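Local coordinates for Cow rumen GH26 endo-mannanase (Metagenome, PDB 6UEH), which probably hydrolyses internal beta-1,4-mannosidic bonds in mannans such as galactomannan, as a GH26 endo-mannanase that carries an accessory CBM6-family domain, at residues Ile80-Gly84 and Ile85-Tyr89; Gln155-Gln158 and Asp159-Ser163; Phe207-Asn211 and Pro212-Trp216; Lys290-Ala293 and Glu294-Arg298. All coordinates share one frame; numbering follows the deposited sequence.

Contact 1 of 4, residues Ile80-Gly84 and Ile85-Tyr89; sequences ISVNG and IDYQY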
loop_
_atom_site.group_PDB
_atom_site.type_symbol
_atom_site.label_atom_id
_atom_site.label_comp_id
_atom_site.label_asym_id
_atom_site.label_seq_id
_atom_site.Cartn_x
_atom_site.Cartn_y
_atom_site.Cartn_z
ATOM N N ILE A 80 12.409 11.849 -14.392
ATOM C CA ILE A 80 13.771 11.355 -14.262
ATOM C C ILE A 80 13.762 9.878 -14.632
ATOM O O ILE A 80 12.795 9.163 -14.363
ATOM C CB ILE A 80 14.351 11.575 -12.841
ATOM C CG1 ILE A 80 15.846 11.226 -12.812
ATOM C CG2 ILE A 80 13.562 10.792 -11.791
ATOM C CD1 ILE A 80 16.546 11.620 -11.528
ATOM N N SER A 81 14.828 9.431 -15.282
ATOM C CA SER A 81 14.864 8.085 -15.821
ATOM C C SER A 81 16.204 7.419 -15.559
ATOM O O SER A 81 17.258 8.020 -15.764
ATOM C CB SER A 81 14.568 8.113 -17.322
ATOM O OG SER A 81 14.615 6.816 -17.884
ATOM N N VAL A 82 16.156 6.179 -15.086
ATOM C CA VAL A 82 17.361 5.384 -14.922
ATOM C C VAL A 82 17.322 4.242 -15.923
ATOM O O VAL A 82 16.521 3.313 -15.791
ATOM C CB VAL A 82 17.505 4.831 -13.498
ATOM C CG1 VAL A 82 18.745 3.957 -13.398
ATOM C CG2 VAL A 82 17.572 5.974 -12.496
ATOM N N ASN A 83 18.198 4.330 -16.920
ATOM C CA ASN A 83 18.183 3.434 -18.065
ATOM C C ASN A 83 16.795 3.420 -18.700
ATOM O O ASN A 83 16.365 4.428 -19.261
ATOM C CB ASN A 83 18.641 2.029 -17.661
ATOM C CG ASN A 83 20.135 1.973 -17.361
ATOM O OD1 ASN A 83 20.939 2.598 -18.053
ATOM N ND2 ASN A 83 20.506 1.235 -16.321
ATOM N N GLY A 84 16.084 2.303 -18.595
ATOM C CA GLY A 84 14.786 2.186 -19.241
ATOM C C GLY A 84 13.582 2.523 -18.375
ATOM O O GLY A 84 12.446 2.507 -18.855
ATOM N N ILE A 85 13.822 2.834 -17.106
ATOM C CA ILE A 85 12.735 3.036 -16.149
ATOM C C ILE A 85 12.490 4.517 -15.870
ATOM O O ILE A 85 13.430 5.263 -15.603
ATOM C CB ILE A 85 13.029 2.308 -14.822
ATOM C CG1 ILE A 85 13.369 0.839 -15.091
ATOM C CG2 ILE A 85 11.848 2.421 -13.867
ATOM C CD1 ILE A 85 13.747 0.059 -13.849
ATOM N N ASP A 86 11.226 4.934 -15.934
ATOM C CA ASP A 86 10.859 6.333 -15.712
ATOM C C ASP A 86 10.234 6.570 -14.339
ATOM O O ASP A 86 9.468 5.742 -13.839
ATOM C CB ASP A 86 9.876 6.815 -16.783
ATOM C CG ASP A 86 10.480 6.847 -18.171
ATOM O OD1 ASP A 86 11.718 6.744 -18.296
ATOM O OD2 ASP A 86 9.706 6.987 -19.142
ATOM N N TYR A 87 10.554 7.717 -13.746
ATOM C CA TYR A 87 9.933 8.153 -12.503
ATOM C C TYR A 87 9.423 9.581 -12.664
ATOM O O TYR A 87 10.180 10.470 -13.059
ATOM C CB TYR A 87 10.921 8.070 -11.342
ATOM C CG TYR A 87 11.648 6.749 -11.247
ATOM C CD1 TYR A 87 11.065 5.656 -10.617
ATOM C CD2 TYR A 87 12.924 6.597 -11.779
ATOM C CE1 TYR A 87 11.730 4.444 -10.525
ATOM C CE2 TYR A 87 13.598 5.390 -11.689
ATOM C CZ TYR A 87 12.995 4.317 -11.060
ATOM O OH TYR A 87 13.657 3.113 -10.968
ATOM N N GLN A 88 8.148 9.798 -12.356
ATOM C CA GLN A 88 7.508 11.092 -12.593
ATOM C C GLN A 88 7.430 11.966 -11.341
ATOM O O GLN A 88 7.089 11.492 -10.256
ATOM C CB GLN A 88 6.097 10.894 -13.160
ATOM C CG GLN A 88 6.055 10.403 -14.601
ATOM C CD GLN A 88 6.316 8.914 -14.726
ATOM O OE1 GLN A 88 6.021 8.142 -13.814
ATOM N NE2 GLN A 88 6.872 8.504 -15.862
ATOM N N TYR A 89 7.737 13.249 -11.513
ATOM C CA TYR A 89 7.673 14.222 -10.426
ATOM C C TYR A 89 7.066 15.535 -10.907
ATOM O O TYR A 89 7.335 15.982 -12.024
ATOM C CB TYR A 89 9.070 14.475 -9.842
ATOM C CG TYR A 89 9.645 13.284 -9.116
ATOM C CD1 TYR A 89 10.347 12.299 -9.800
ATOM C CD2 TYR A 89 9.480 13.139 -7.745
ATOM C CE1 TYR A 89 10.868 11.203 -9.141
ATOM C CE2 TYR A 89 9.997 12.046 -7.075
ATOM C CZ TYR A 89 10.690 11.082 -7.779
ATOM O OH TYR A 89 11.204 9.992 -7.117
#
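Ile85 pairs with Val82 through both of its backbone polar atoms. Ile85 N gives a hydrogen bond to Val82 O at 3.0 Å. Ile85 O accepts Val82 N at 2.9 Å. The same Ile85 O also lies 3.0 Å from Ser81 OG. That hydroxyl stands opposite its own backbone N (chi1 179°), which sets it beside Ile85 O and the Asp86 carboxylate.

Asp86 is the non-hydrogen-bonded partner of Ser81. Its OD1 is 2.9 Å from Ser81 OG, so one hydroxyl proton faces two acceptors. Lys117, from strand 110-117, makes a salt bridge to the same OD1 and would probably favour the charged carboxylate.

These pairs belong to a beta hairpin with a tight type II' turn, Val82 to Ile85, and Asn83 and Gly84 form its corners. The hairpin joins strands 76-82 and 85-94 in the CBM6-family domain, where strand 85-94 is outermost in a four-stranded antiparallel sheet. Asn83 OD1 ties the corner to the next strand by accepting Lys113 N.

Tyr87 restores the hydrogen-bonded pattern with Ile80. Tyr87 N reaches Ile80 O at 2.7 Å, and Ile80 N reaches Tyr87 O at 2.9 Å. On the face shared with Ile80 and Val82, Tyr87 CB rests 3.8 Å from Ile80 CG2. The ring then runs past Val82, whose CG2 meets the ring edge at CE2, 4.1 Å away. His105 stacks on this ring.

Tyr89 touches Ile80 as well. Its ring carbon CE1 meets the CG2 branch of Ile80 obliquely, and Phe100 packs against the same tyrosine.

Contact 2 of 4, residues Gln155-Gln158 and Asp159-Ser163; sequences QKLQ and DYLGS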
loop_
_atom_site.group_PDB
_atom_site.type_symbol
_atom_site.label_atom_id
_atom_site.label_comp_id
_atom_site.label_asym_id
_atom_site.label_seq_id
_atom_site.Cartn_x
_atom_site.Cartn_y
_atom_site.Cartn_z
ATOM N N GLN A 155 -1.594 -4.222 21.765
ATOM C CA GLN A 155 -0.437 -3.340 21.825
ATOM C C GLN A 155 0.867 -4.125 21.707
ATOM O O GLN A 155 1.815 -3.677 21.060
ATOM C CB GLN A 155 -0.452 -2.525 23.121
ATOM C CG GLN A 155 0.656 -1.486 23.201
ATOM C CD GLN A 155 0.618 -0.505 22.044
ATOM O OE1 GLN A 155 -0.233 0.384 21.997
ATOM N NE2 GLN A 155 1.537 -0.669 21.098
ATOM N N LYS A 156 0.911 -5.301 22.327
ATOM C CA LYS A 156 2.090 -6.157 22.238
ATOM C C LYS A 156 2.299 -6.666 20.812
ATOM O O LYS A 156 3.434 -6.761 20.345
ATOM C CB LYS A 156 1.982 -7.328 23.217
ATOM C CG LYS A 156 2.296 -6.939 24.656
ATOM C CD LYS A 156 1.721 -7.926 25.661
ATOM C CE LYS A 156 2.374 -9.286 25.561
ATOM N NZ LYS A 156 1.835 -10.217 26.599
ATOM N N LEU A 157 1.207 -6.986 20.123
ATOM C CA LEU A 157 1.295 -7.399 18.722
ATOM C C LEU A 157 1.827 -6.258 17.854
ATOM O O LEU A 157 2.739 -6.455 17.053
ATOM C CB LEU A 157 -0.067 -7.871 18.201
ATOM C CG LEU A 157 -0.174 -8.154 16.698
ATOM C CD1 LEU A 157 0.909 -9.121 16.228
ATOM C CD2 LEU A 157 -1.559 -8.694 16.348
ATOM N N GLN A 158 1.262 -5.067 18.026
ATOM C CA GLN A 158 1.688 -3.904 17.253
ATOM C C GLN A 158 3.159 -3.582 17.500
ATOM O O GLN A 158 3.886 -3.203 16.577
ATOM C CB GLN A 158 0.818 -2.688 17.584
ATOM C CG GLN A 158 1.127 -1.439 16.756
ATOM C CD GLN A 158 0.535 -1.486 15.351
ATOM O OE1 GLN A 158 0.367 -2.557 14.767
ATOM N NE2 GLN A 158 0.213 -0.317 14.808
ATOM N N ASP A 159 3.600 -3.742 18.743
ATOM C CA ASP A 159 4.992 -3.479 19.084
ATOM C C ASP A 159 5.916 -4.517 18.461
ATOM O O ASP A 159 7.014 -4.182 18.021
ATOM C CB ASP A 159 5.181 -3.435 20.601
ATOM C CG ASP A 159 4.762 -2.108 21.192
ATOM O OD1 ASP A 159 4.854 -1.085 20.480
ATOM O OD2 ASP A 159 4.340 -2.084 22.364
ATOM N N TYR A 160 5.477 -5.773 18.421
ATOM C CA TYR A 160 6.255 -6.806 17.746
ATOM C C TYR A 160 6.421 -6.469 16.269
ATOM O O TYR A 160 7.510 -6.605 15.710
ATOM C CB TYR A 160 5.609 -8.186 17.876
ATOM C CG TYR A 160 6.222 -9.177 16.910
ATOM C CD1 TYR A 160 7.457 -9.756 17.173
ATOM C CD2 TYR A 160 5.583 -9.509 15.717
ATOM C CE1 TYR A 160 8.032 -10.645 16.288
ATOM C CE2 TYR A 160 6.154 -10.398 14.824
ATOM C CZ TYR A 160 7.377 -10.965 15.115
ATOM O OH TYR A 160 7.949 -11.853 14.233
ATOM N N LEU A 161 5.326 -6.049 15.640
ATOM C CA LEU A 161 5.349 -5.657 14.235
ATOM C C LEU A 161 6.329 -4.510 14.015
ATOM O O LEU A 161 7.099 -4.514 13.057
ATOM C CB LEU A 161 3.951 -5.253 13.761
ATOM C CG LEU A 161 2.873 -6.333 13.858
ATOM C CD1 LEU A 161 1.503 -5.787 13.464
ATOM C CD2 LEU A 161 3.242 -7.536 13.002
ATOM N N GLY A 162 6.297 -3.532 14.915
ATOM C CA GLY A 162 7.208 -2.407 14.842
ATOM C C GLY A 162 8.656 -2.833 15.003
ATOM O O GLY A 162 9.565 -2.171 14.504
ATOM N N SER A 163 8.870 -3.949 15.697
ATOM C CA SER A 163 10.223 -4.407 15.999
ATOM C C SER A 163 10.890 -5.052 14.790
ATOM O O SER A 163 12.112 -5.163 14.739
ATOM C CB SER A 163 10.210 -5.392 17.175
ATOM O OG SER A 163 9.749 -6.671 16.774
#
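Gln155 and Asp159, Leu157 and Leu161, and Gln158 and Gly162 are i to i+4 pairs on helix 152-164 of the GH26 TIM barrel. The helix lies across the starting ends of strands 357-362, 382-387 and 423-429. It thus sits at the N-terminal end of the barrel, away from the face where TIM-barrel enzymes carry their active sites.

The backbone bonds are regular. Asp159 N reaches Gln155 O at 2.9 Å, and Leu161 N reaches Leu157 O at 3.0 Å. On the outer side, Gln155 bends at chi2 (57°) and brings NE2 over to Asp159. NE2 makes a weak hydrogen bond of 3.4 Å to Asp159 OD2, with the amide and carboxylate planes 34° apart. Both groups have firmer partners outside the helix. Thr143 O accepts Gln155 NE2, and Thr143 OG1 bonds to Asp159 OD1. An acetate ion, probably from the crystallisation liquor, lies about 3 Å from the Asp159 side chain.

The inner side is mostly apolar. Leu157 CD1 meets Leu161 CG at 4.2 Å, the two side chains crossing obliquely. Met423 and Met382 pack on Leu161, and Ile358 packs on Leu157.

Gln158 points inward among these residues and crosses Leu161 at about a right angle. Its NE2 is satisfied by Asp381 O. Its OE1 is buried with no polar partner in the model and lies 3.7 Å from Leu161 CD1.

Contact 3 of 4, residues Phe207-Asn211 and Pro212-Trp216; sequences FMNYN and PLYGW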
loop_
_atom_site.group_PDB
_atom_site.type_symbol
_atom_site.label_atom_id
_atom_site.label_comp_id
_atom_site.label_asym_id
_atom_site.label_seq_id
_atom_site.Cartn_x
_atom_site.Cartn_y
_atom_site.Cartn_z
ATOM N N PHE A 207 -15.191 -11.640 7.768
ATOM C CA PHE A 207 -16.397 -11.800 8.574
ATOM C C PHE A 207 -17.685 -11.532 7.803
ATOM O O PHE A 207 -18.724 -11.264 8.404
ATOM C CB PHE A 207 -16.338 -10.878 9.796
ATOM C CG PHE A 207 -15.332 -11.304 10.824
ATOM C CD1 PHE A 207 -15.655 -12.266 11.767
ATOM C CD2 PHE A 207 -14.063 -10.751 10.845
ATOM C CE1 PHE A 207 -14.730 -12.669 12.711
ATOM C CE2 PHE A 207 -13.137 -11.148 11.787
ATOM C CZ PHE A 207 -13.470 -12.108 12.721
ATOM N N MET A 208 -17.624 -11.626 6.478
ATOM C CA MET A 208 -18.751 -11.247 5.629
ATOM C C MET A 208 -20.019 -12.067 5.883
ATOM O O MET A 208 -21.131 -11.563 5.721
ATOM C CB MET A 208 -18.354 -11.357 4.154
ATOM C CG MET A 208 -17.865 -12.738 3.745
ATOM S SD MET A 208 -17.192 -12.760 2.071
ATOM C CE MET A 208 -18.633 -12.267 1.133
ATOM N N ASN A 209 -19.863 -13.323 6.290
ATOM C CA ASN A 209 -21.017 -14.211 6.417
ATOM C C ASN A 209 -21.780 -14.056 7.731
ATOM O O ASN A 209 -22.819 -14.683 7.929
ATOM C CB ASN A 209 -20.581 -15.664 6.230
ATOM C CG ASN A 209 -20.231 -15.976 4.791
ATOM O OD1 ASN A 209 -20.910 -15.524 3.869
ATOM N ND2 ASN A 209 -19.159 -16.737 4.588
ATOM N N TYR A 210 -21.268 -13.215 8.621
ATOM C CA TYR A 210 -22.003 -12.856 9.827
ATOM C C TYR A 210 -22.819 -11.594 9.564
ATOM O O TYR A 210 -22.603 -10.566 10.205
ATOM C CB TYR A 210 -21.055 -12.630 11.006
ATOM C CG TYR A 210 -20.182 -13.815 11.373
ATOM C CD1 TYR A 210 -20.624 -14.782 12.270
ATOM C CD2 TYR A 210 -18.906 -13.950 10.841
ATOM C CE1 TYR A 210 -19.819 -15.859 12.618
ATOM C CE2 TYR A 210 -18.095 -15.020 11.181
ATOM C CZ TYR A 210 -18.555 -15.972 12.068
ATOM O OH TYR A 210 -17.746 -17.033 12.405
ATOM N N ASN A 211 -23.750 -11.674 8.616
ATOM C CA ASN A 211 -24.509 -10.503 8.172
ATOM C C ASN A 211 -26.022 -10.682 8.370
ATOM O O ASN A 211 -26.493 -11.801 8.561
ATOM C CB ASN A 211 -24.196 -10.212 6.701
ATOM C CG ASN A 211 -24.741 -11.272 5.770
ATOM O OD1 ASN A 211 -25.922 -11.258 5.421
ATOM N ND2 ASN A 211 -23.881 -12.197 5.354
ATOM N N PRO A 212 -26.787 -9.577 8.334
ATOM C CA PRO A 212 -28.233 -9.669 8.582
ATOM C C PRO A 212 -29.079 -10.138 7.394
ATOM O O PRO A 212 -30.298 -10.233 7.539
ATOM C CB PRO A 212 -28.617 -8.227 8.951
ATOM C CG PRO A 212 -27.326 -7.538 9.270
ATOM C CD PRO A 212 -26.324 -8.181 8.375
ATOM N N LEU A 213 -28.455 -10.427 6.255
ATOM C CA LEU A 213 -29.200 -10.736 5.035
ATOM C C LEU A 213 -29.278 -12.231 4.740
ATOM O O LEU A 213 -30.357 -12.771 4.498
ATOM C CB LEU A 213 -28.571 -10.011 3.844
ATOM C CG LEU A 213 -28.566 -8.484 3.940
ATOM C CD1 LEU A 213 -27.837 -7.868 2.758
ATOM C CD2 LEU A 213 -29.988 -7.950 4.030
ATOM N N TYR A 214 -28.126 -12.890 4.749
ATOM C CA TYR A 214 -28.045 -14.319 4.475
ATOM C C TYR A 214 -27.076 -14.969 5.456
ATOM O O TYR A 214 -26.458 -15.991 5.156
ATOM C CB TYR A 214 -27.600 -14.568 3.031
ATOM C CG TYR A 214 -26.334 -13.828 2.645
ATOM C CD1 TYR A 214 -26.388 -12.529 2.153
ATOM C CD2 TYR A 214 -25.088 -14.426 2.775
ATOM C CE1 TYR A 214 -25.238 -11.848 1.802
ATOM C CE2 TYR A 214 -23.928 -13.750 2.425
ATOM C CZ TYR A 214 -24.010 -12.462 1.939
ATOM O OH TYR A 214 -22.862 -11.783 1.590
ATOM N N GLY A 215 -26.960 -14.362 6.632
ATOM C CA GLY A 215 -25.960 -14.746 7.608
ATOM C C GLY A 215 -26.001 -16.189 8.062
ATOM O O GLY A 215 -27.071 -16.780 8.221
ATOM N N TRP A 216 -24.818 -16.759 8.259
ATOM C CA TRP A 216 -24.684 -18.092 8.827
ATOM C C TRP A 216 -23.394 -18.153 9.634
ATOM O O TRP A 216 -22.793 -17.116 9.922
ATOM C CB TRP A 216 -24.720 -19.171 7.735
ATOM C CG TRP A 216 -23.760 -18.977 6.586
ATOM C CD1 TRP A 216 -23.774 -17.971 5.661
ATOM C CD2 TRP A 216 -22.675 -19.841 6.219
ATOM N NE1 TRP A 216 -22.754 -18.144 4.756
ATOM C CE2 TRP A 216 -22.065 -19.284 5.075
ATOM C CE3 TRP A 216 -22.153 -21.024 6.752
ATOM C CZ2 TRP A 216 -20.963 -19.871 4.455
ATOM C CZ3 TRP A 216 -21.057 -21.607 6.133
ATOM C CH2 TRP A 216 -20.475 -21.029 4.998
HETATM O O HOH W 1 -22.220 -9.739 3.639
#
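Asn211 OD1 accepts two backbone N-H groups at once, Leu213 N at 2.8 Å and Tyr214 N at 2.8 Å. The first bond makes an Asx turn, and the second carries the grip one residue further. The other end of the amide is also used. Asn211 ND2 donates to Met208 O at 2.8 Å, in the carbonyl plane and on a lone pair. A chi1 of 69°, with CG between backbone N and carbonyl carbon, folds the amide back into the loop. A leucine in its place would probably leave Leu213 N and Tyr214 N without their shared acceptor and Met208 O without one of its donors.

A second tie closes the loop, from Trp216 N to Asn209 O at 2.9 Å. Water 1 adds a bridge. It lies 3.0 Å from Met208 O, to which it can donate, and is also bonded to Tyr214 OH.

Packing surrounds this core. Asn211 ND2 lies over one face of the Tyr214 ring, offset toward the rim and 3.3 Å from CE2. Asn209 OD1 sits at the edge of the same ring. Asn209 CB makes a CH-pi contact with the Trp216 five-membered ring, 4.0 Å from its centroid, while Asn209 ND2 bonds to Asp218. Gly215 CA passes 3.1 Å from Asn211 O, where a beta carbon would clash.

This loop leaves the C-terminal end of strand 202-206, the end at which TIM-barrel enzymes carry their active sites. The bonding fixes which end of the Asn211 amide is oxygen. A flipped amide would set its NH2 against two backbone donors.

Contact 4 of 4, residues Lys290-Ala293 and Glu294-Arg298; sequences KMLA and EQLQR
Leu292 turns CG away from its backbone N (chi1 170°), and Leu296 turns CG away from its carbonyl carbon (chi1 -64°). These torsions bring the two side chains into an oblique crossing one helical turn apart. Leu292 CG meets Leu296 CD1 at 3.8 Å. In the backbone, Leu296 N donates to Leu292 O at 3.0 Å. With only a methyl group here, as in an alanine, Leu296 CD1 would probably face a gap and Phe308 of strand 306-309 would lose a partner.

Another side of the helix is polar. Gln295 is bent at chi2 and holds water 2 through NE2, 2.9 Å away. The water donates to Met291 O at 2.7 Å and weakly to Glu294 OE2. Gln295 OE1 accepts Arg298 NH1 at 2.8 Å, on a lone pair and in the guanidinium plane. Thr221 OG1 also bonds to this OE1, and Glu222 makes a salt bridge to Arg298 NH2, so the pair reaches helix 220-230.

Ala293 and Leu296 pack on Leu348 of helix 334-351. An amphipathic helix with its leucines against the parallel strands is typical of the outer layer of a TIM barrel.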
loop_
_atom_site.group_PDB
_atom_site.type_symbol
_atom_site.label_atom_id
_atom_site.label_comp_id
_atom_site.label_asym_id
_atom_site.label_seq_id
_atom_site.Cartn_x
_atom_site.Cartn_y
_atom_site.Cartn_z
ATOM N N LYS A 290 -23.454 -4.613 14.480
ATOM C CA LYS A 290 -23.805 -5.385 15.671
ATOM C C LYS A 290 -23.370 -6.842 15.540
ATOM O O LYS A 290 -22.790 -7.412 16.467
ATOM C CB LYS A 290 -25.313 -5.313 15.932
ATOM C CG LYS A 290 -25.776 -6.084 17.170
ATOM C CD LYS A 290 -27.297 -6.117 17.279
ATOM C CE LYS A 290 -27.914 -6.872 16.107
ATOM N NZ LYS A 290 -29.395 -7.030 16.231
ATOM N N MET A 291 -23.650 -7.441 14.387
ATOM C CA MET A 291 -23.314 -8.843 14.161
ATOM C C MET A 291 -21.806 -9.034 14.053
ATOM O O MET A 291 -21.265 -10.047 14.502
ATOM C CB MET A 291 -24.013 -9.367 12.907
ATOM C CG MET A 291 -25.528 -9.333 13.014
ATOM S SD MET A 291 -26.362 -10.281 11.728
ATOM C CE MET A 291 -28.070 -10.037 12.202
ATOM N N LEU A 292 -21.131 -8.051 13.466
ATOM C CA LEU A 292 -19.675 -8.041 13.428
ATOM C C LEU A 292 -19.090 -7.937 14.834
ATOM O O LEU A 292 -18.203 -8.709 15.206
ATOM C CB LEU A 292 -19.163 -6.884 12.571
ATOM C CG LEU A 292 -17.654 -6.634 12.656
ATOM C CD1 LEU A 292 -16.879 -7.712 11.900
ATOM C CD2 LEU A 292 -17.303 -5.240 12.149
ATOM N N ALA A 293 -19.591 -6.976 15.607
ATOM C CA ALA A 293 -19.075 -6.719 16.951
ATOM C C ALA A 293 -19.244 -7.938 17.846
ATOM O O ALA A 293 -18.413 -8.200 18.719
ATOM C CB ALA A 293 -19.768 -5.514 17.566
ATOM N N GLU A 294 -20.324 -8.678 17.618
ATOM C CA GLU A 294 -20.604 -9.888 18.376
ATOM C C GLU A 294 -19.464 -10.891 18.228
ATOM O O GLU A 294 -19.053 -11.526 19.195
ATOM C CB GLU A 294 -21.927 -10.508 17.918
ATOM C CG GLU A 294 -22.320 -11.775 18.657
ATOM C CD GLU A 294 -23.675 -12.311 18.222
ATOM O OE1 GLU A 294 -24.057 -13.406 18.684
ATOM O OE2 GLU A 294 -24.358 -11.638 17.420
ATOM N N GLN A 295 -18.948 -11.018 17.012
ATOM C CA GLN A 295 -17.843 -11.932 16.751
ATOM C C GLN A 295 -16.517 -11.388 17.280
ATOM O O GLN A 295 -15.708 -12.136 17.832
ATOM C CB GLN A 295 -17.742 -12.222 15.253
ATOM C CG GLN A 295 -18.972 -12.912 14.705
ATOM C CD GLN A 295 -19.342 -14.147 15.507
ATOM O OE1 GLN A 295 -18.486 -14.973 15.823
ATOM N NE2 GLN A 295 -20.620 -14.272 15.850
ATOM N N LEU A 296 -16.301 -10.087 17.114
ATOM C CA LEU A 296 -15.077 -9.447 17.584
ATOM C C LEU A 296 -14.980 -9.484 19.105
ATOM O O LEU A 296 -13.882 -9.540 19.662
ATOM C CB LEU A 296 -15.003 -8.002 17.085
ATOM C CG LEU A 296 -14.905 -7.867 15.563
ATOM C CD1 LEU A 296 -14.835 -6.402 15.147
ATOM C CD2 LEU A 296 -13.698 -8.641 15.043
ATOM N N GLN A 297 -16.133 -9.454 19.766
ATOM C CA GLN A 297 -16.188 -9.525 21.221
ATOM C C GLN A 297 -15.731 -10.892 21.714
ATOM O O GLN A 297 -15.050 -10.997 22.733
ATOM C CB GLN A 297 -17.602 -9.227 21.725
ATOM C CG GLN A 297 -17.738 -9.276 23.240
ATOM C CD GLN A 297 -16.934 -8.193 23.933
ATOM O OE1 GLN A 297 -17.043 -7.014 23.594
ATOM N NE2 GLN A 297 -16.116 -8.588 24.908
ATOM N N ARG A 298 -16.115 -11.938 20.987
ATOM C CA ARG A 298 -15.678 -13.295 21.307
ATOM C C ARG A 298 -14.149 -13.369 21.275
ATOM O O ARG A 298 -13.526 -13.970 22.152
ATOM C CB ARG A 298 -16.282 -14.306 20.332
ATOM C CG ARG A 298 -17.803 -14.381 20.347
ATOM C CD ARG A 298 -18.301 -15.313 19.252
ATOM N NE ARG A 298 -17.872 -16.690 19.485
ATOM C CZ ARG A 298 -17.770 -17.609 18.534
ATOM N NH1 ARG A 298 -18.050 -17.295 17.279
ATOM N NH2 ARG A 298 -17.382 -18.841 18.832
HETATM O O HOH W 2 -22.609 -12.337 14.857
#

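Contacts 2, 3 and 4 lie in the GH26 barrel, and contact 1 lies in the CBM6-family domain, which also holds the calcium ion. Contact 1 is remote from the rest, with centres 36 Å from contact 2 and 48 Å from contact 4. Contacts 3 and 4 touch, their centres 12 Å apart. Met291 SD lies 3.4 Å from Asn211 C, and Gln295 CD lies 3.4 Å from Tyr210 CE1. Helix 280-301 thus backs the loop that follows strand 202-206. Contact 2 comes within about 12 Å of contact 4 at the nearest atoms, but it sits at the barrel's N-terminal end, whereas contact 3 starts from the C-terminal end, where the active site is expected.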